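Local coordinates for protein carbohydrate binding family 6 (Clostridium thermocellum, PDB 5A8C) that probably hydrolyses terminal alpha-L-arabinofuranosyl linkages as a calcium-containing family 43 glycoside hydrolase with a five-bladed beta-propeller fold, at residues His216-Gly220 and Lys221-Ser225. Numbering follows the deposited sequence.
Sequences HKYNG and KYYFS
The amine of Lys217 is gripped by three groups: NZ donates to Tyr222 OH at 3.0 Å and forms salt bridges with Asp168 and Asp169, while Tyr222 OH also hydrogen-bonds Asp168. Lys217 and Tyr222 are a non-hydrogen-bonded pair in a beta-hairpin with a two-residue loop, a type I' turn with Asn219 and Gly220 at its corners; the first strand of the hairpin is an outermost strand of a four-stranded antiparallel sheet of the propeller. Fully extended from CG outward, the lysine chain runs beside the tyrosine and lays CE over the ring face, a CH-pi contact 4.0 Å from the centroid.

His216 and Tyr223 are a hydrogen-bonded pair whose side chains project from the other face of the sheet. Their ring planes are only 12° apart, but the rings are displaced with little overlap, and His216 CE1 lies 3.4 Å from Tyr223 CB. Both imidazole nitrogens are engaged: NE2 by Tyr308 OH, and ND1 by a water that donates to Tyr223 O and is bonded to Ser225 OG. At the start of the turn, Tyr218 CB packs against Tyr223 CE1 at 3.8 Å. Tyr218 O accepts a hydrogen bond from Lys221 N at 3.0 Å from well above its carbonyl plane, and a second water donates to this same oxygen and, at 2.8 Å, to Tyr223 OH, which also hydrogen-bonds Gly312 O.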
ATOM      1  N   HIS A 216      -0.867  10.261  -4.102  1.00  6.78           N
ATOM      2  CA  HIS A 216      -1.945  11.097  -3.535  1.00  6.73           C
ATOM      3  C   HIS A 216      -1.764  12.493  -4.043  1.00  6.76           C
ATOM      4  O   HIS A 216      -0.676  12.878  -4.509  1.00  7.53           O
ATOM      5  CB  HIS A 216      -2.040  11.017  -2.012  1.00  7.22           C
ATOM      6  CG  HIS A 216      -1.062  11.870  -1.291  1.00  7.32           C
ATOM      7  ND1 HIS A 216       0.251  11.521  -1.039  1.00  7.43           N
ATOM      8  CD2 HIS A 216      -1.274  13.102  -0.734  1.00  8.06           C
ATOM      9  CE1 HIS A 216       0.793  12.526  -0.360  1.00  7.82           C
ATOM     10  NE2 HIS A 216      -0.097  13.487  -0.182  1.00  8.29           N
ATOM     11  N   LYS A 217      -2.820  13.289  -3.964  1.00  7.63           N
ATOM     12  CA  LYS A 217      -2.814  14.657  -4.442  1.00  8.33           C
ATOM     13  C   LYS A 217      -3.175  15.577  -3.310  1.00  8.87           C
ATOM     14  O   LYS A 217      -4.040  15.267  -2.492  1.00 10.81           O
ATOM     15  CB  LYS A 217      -3.789  14.828  -5.638  1.00  9.34           C
ATOM     16  CG  LYS A 217      -3.685  16.133  -6.408  1.00  9.54           C
ATOM     17  CD  LYS A 217      -4.643  16.148  -7.574  1.00 10.16           C
ATOM     18  CE  LYS A 217      -4.436  17.342  -8.479  1.00 10.33           C
ATOM     19  NZ  LYS A 217      -5.373  17.316  -9.642  1.00 10.77           N
ATOM     20  N   TYR A 218      -2.523  16.733  -3.239  1.00  8.62           N
ATOM     21  CA  TYR A 218      -2.837  17.717  -2.216  1.00  9.76           C
ATOM     22  C   TYR A 218      -2.466  19.095  -2.721  1.00 10.17           C
ATOM     23  O   TYR A 218      -1.344  19.305  -3.203  1.00  9.78           O
ATOM     24  CB  TYR A 218      -2.061  17.437  -0.914  1.00 10.49           C
ATOM     25  CG  TYR A 218      -2.172  18.502   0.094  1.00 12.24           C
ATOM     26  CD1 TYR A 218      -3.396  18.757   0.735  1.00 15.54           C
ATOM     27  CD2 TYR A 218      -1.070  19.257   0.456  1.00 13.47           C
ATOM     28  CE1 TYR A 218      -3.517  19.753   1.680  1.00 20.04           C
ATOM     29  CE2 TYR A 218      -1.170  20.248   1.458  1.00 17.61           C
ATOM     30  CZ  TYR A 218      -2.401  20.449   2.034  1.00 19.15           C
ATOM     31  OH  TYR A 218      -2.516  21.444   3.021  1.00 28.66           O
ATOM     32  N   ASN A 219      -3.411  20.031  -2.648  1.00 11.52           N
ATOM     33  CA  ASN A 219      -3.190  21.418  -3.020  1.00 12.26           C
ATOM     34  C   ASN A 219      -2.514  21.584  -4.359  1.00 12.54           C
ATOM     35  O   ASN A 219      -1.563  22.356  -4.502  1.00 15.05           O
ATOM     36  CB  ASN A 219      -2.409  22.160  -1.917  1.00 15.40           C
ATOM     37  CG  ASN A 219      -2.567  23.662  -1.980  1.00 21.24           C
ATOM     38  OD1 ASN A 219      -3.593  24.184  -2.436  1.00 25.79           O
ATOM     39  ND2 ASN A 219      -1.542  24.379  -1.530  1.00 24.80           N
ATOM     40  N   GLY A 220      -3.002  20.849  -5.345  1.00 10.91           N
ATOM     41  CA  GLY A 220      -2.509  21.006  -6.724  1.00 12.11           C
ATOM     42  C   GLY A 220      -1.268  20.275  -7.092  1.00 10.91           C
ATOM     43  O   GLY A 220      -0.801  20.397  -8.232  1.00 14.07           O
ATOM     44  N   LYS A 221      -0.713  19.500  -6.173  1.00  9.30           N
ATOM     45  CA  LYS A 221       0.479  18.743  -6.403  1.00  8.33           C
ATOM     46  C   LYS A 221       0.206  17.260  -6.293  1.00  7.38           C
ATOM     47  O   LYS A 221      -0.561  16.818  -5.421  1.00  7.76           O
ATOM     48  CB  LYS A 221       1.620  19.143  -5.436  1.00  9.63           C
ATOM     49  CG  LYS A 221       2.188  20.514  -5.625  1.00 11.34           C
ATOM     50  CD  LYS A 221       3.079  20.651  -6.858  1.00 13.14           C
ATOM     51  CE  LYS A 221       3.749  22.018  -6.921  1.00 14.88           C
ATOM     52  NZ  LYS A 221       4.634  22.149  -8.111  1.00 16.54           N
ATOM     53  N   TYR A 222       0.881  16.487  -7.143  1.00  7.09           N
ATOM     54  CA  TYR A 222       0.878  15.035  -7.107  1.00  6.79           C
ATOM     55  C   TYR A 222       2.121  14.574  -6.375  1.00  6.44           C
ATOM     56  O   TYR A 222       3.223  15.080  -6.610  1.00  7.91           O
ATOM     57  CB  TYR A 222       0.892  14.480  -8.541  1.00  6.68           C
ATOM     58  CG  TYR A 222      -0.342  14.835  -9.317  1.00  6.93           C
ATOM     59  CD1 TYR A 222      -0.396  16.042 -10.071  1.00  7.05           C
ATOM     60  CD2 TYR A 222      -1.447  13.995  -9.357  1.00  7.06           C
ATOM     61  CE1 TYR A 222      -1.504  16.353 -10.788  1.00  7.07           C
ATOM     62  CE2 TYR A 222      -2.567  14.336 -10.137  1.00  7.65           C
ATOM     63  CZ  TYR A 222      -2.581  15.502 -10.879  1.00  7.42           C
ATOM     64  OH  TYR A 222      -3.647  15.850 -11.651  1.00  8.45           O
ATOM     65  N   TYR A 223       1.940  13.602  -5.457  1.00  6.23           N
ATOM     66  CA  TYR A 223       3.006  13.079  -4.627  1.00  6.05           C
ATOM     67  C   TYR A 223       3.168  11.606  -4.937  1.00  5.95           C
ATOM     68  O   TYR A 223       2.280  10.803  -4.631  1.00  6.24           O
ATOM     69  CB  TYR A 223       2.635  13.235  -3.137  1.00  6.43           C
ATOM     70  CG  TYR A 223       2.550  14.677  -2.672  1.00  6.47           C
ATOM     71  CD1 TYR A 223       1.419  15.437  -2.953  1.00  7.35           C
ATOM     72  CD2 TYR A 223       3.560  15.249  -1.937  1.00  7.10           C
ATOM     73  CE1 TYR A 223       1.332  16.771  -2.549  1.00  8.28           C
ATOM     74  CE2 TYR A 223       3.486  16.586  -1.495  1.00  7.77           C
ATOM     75  CZ  TYR A 223       2.393  17.316  -1.825  1.00  8.07           C
ATOM     76  OH  TYR A 223       2.251  18.645  -1.423  1.00  9.85           O
ATOM     77  N   PHE A 224       4.291  11.235  -5.577  1.00  5.80           N
ATOM     78  CA  PHE A 224       4.617   9.846  -5.816  1.00  5.83           C
ATOM     79  C   PHE A 224       5.563   9.416  -4.696  1.00  5.63           C
ATOM     80  O   PHE A 224       6.680   9.907  -4.596  1.00  6.16           O
ATOM     81  CB  PHE A 224       5.297   9.644  -7.174  1.00  6.17           C
ATOM     82  CG  PHE A 224       5.638   8.201  -7.405  1.00  5.80           C
ATOM     83  CD1 PHE A 224       4.674   7.351  -7.959  1.00  6.78           C
ATOM     84  CD2 PHE A 224       6.850   7.671  -7.060  1.00  6.10           C
ATOM     85  CE1 PHE A 224       4.976   6.015  -8.149  1.00  6.96           C
ATOM     86  CE2 PHE A 224       7.115   6.317  -7.233  1.00  6.66           C
ATOM     87  CZ  PHE A 224       6.161   5.503  -7.784  1.00  6.98           C
ATOM     88  N   SER A 225       5.065   8.544  -3.824  1.00  5.57           N
ATOM     89  CA  SER A 225       5.863   8.041  -2.695  1.00  5.56           C
ATOM     90  C   SER A 225       6.103   6.545  -2.864  1.00  5.27           C
ATOM     91  O   SER A 225       5.359   5.866  -3.599  1.00  6.13           O
ATOM     92  CB  SER A 225       5.237   8.415  -1.366  1.00  5.63           C
ATOM     93  OG  SER A 225       3.925   7.906  -1.234  1.00  5.95           O
TER
HETATM   94  O   HOH W   1       2.134   9.688  -2.068  1.00  7.40           O
HETATM   95  O   HOH W   2       0.898  20.901  -2.296  1.00 13.58           O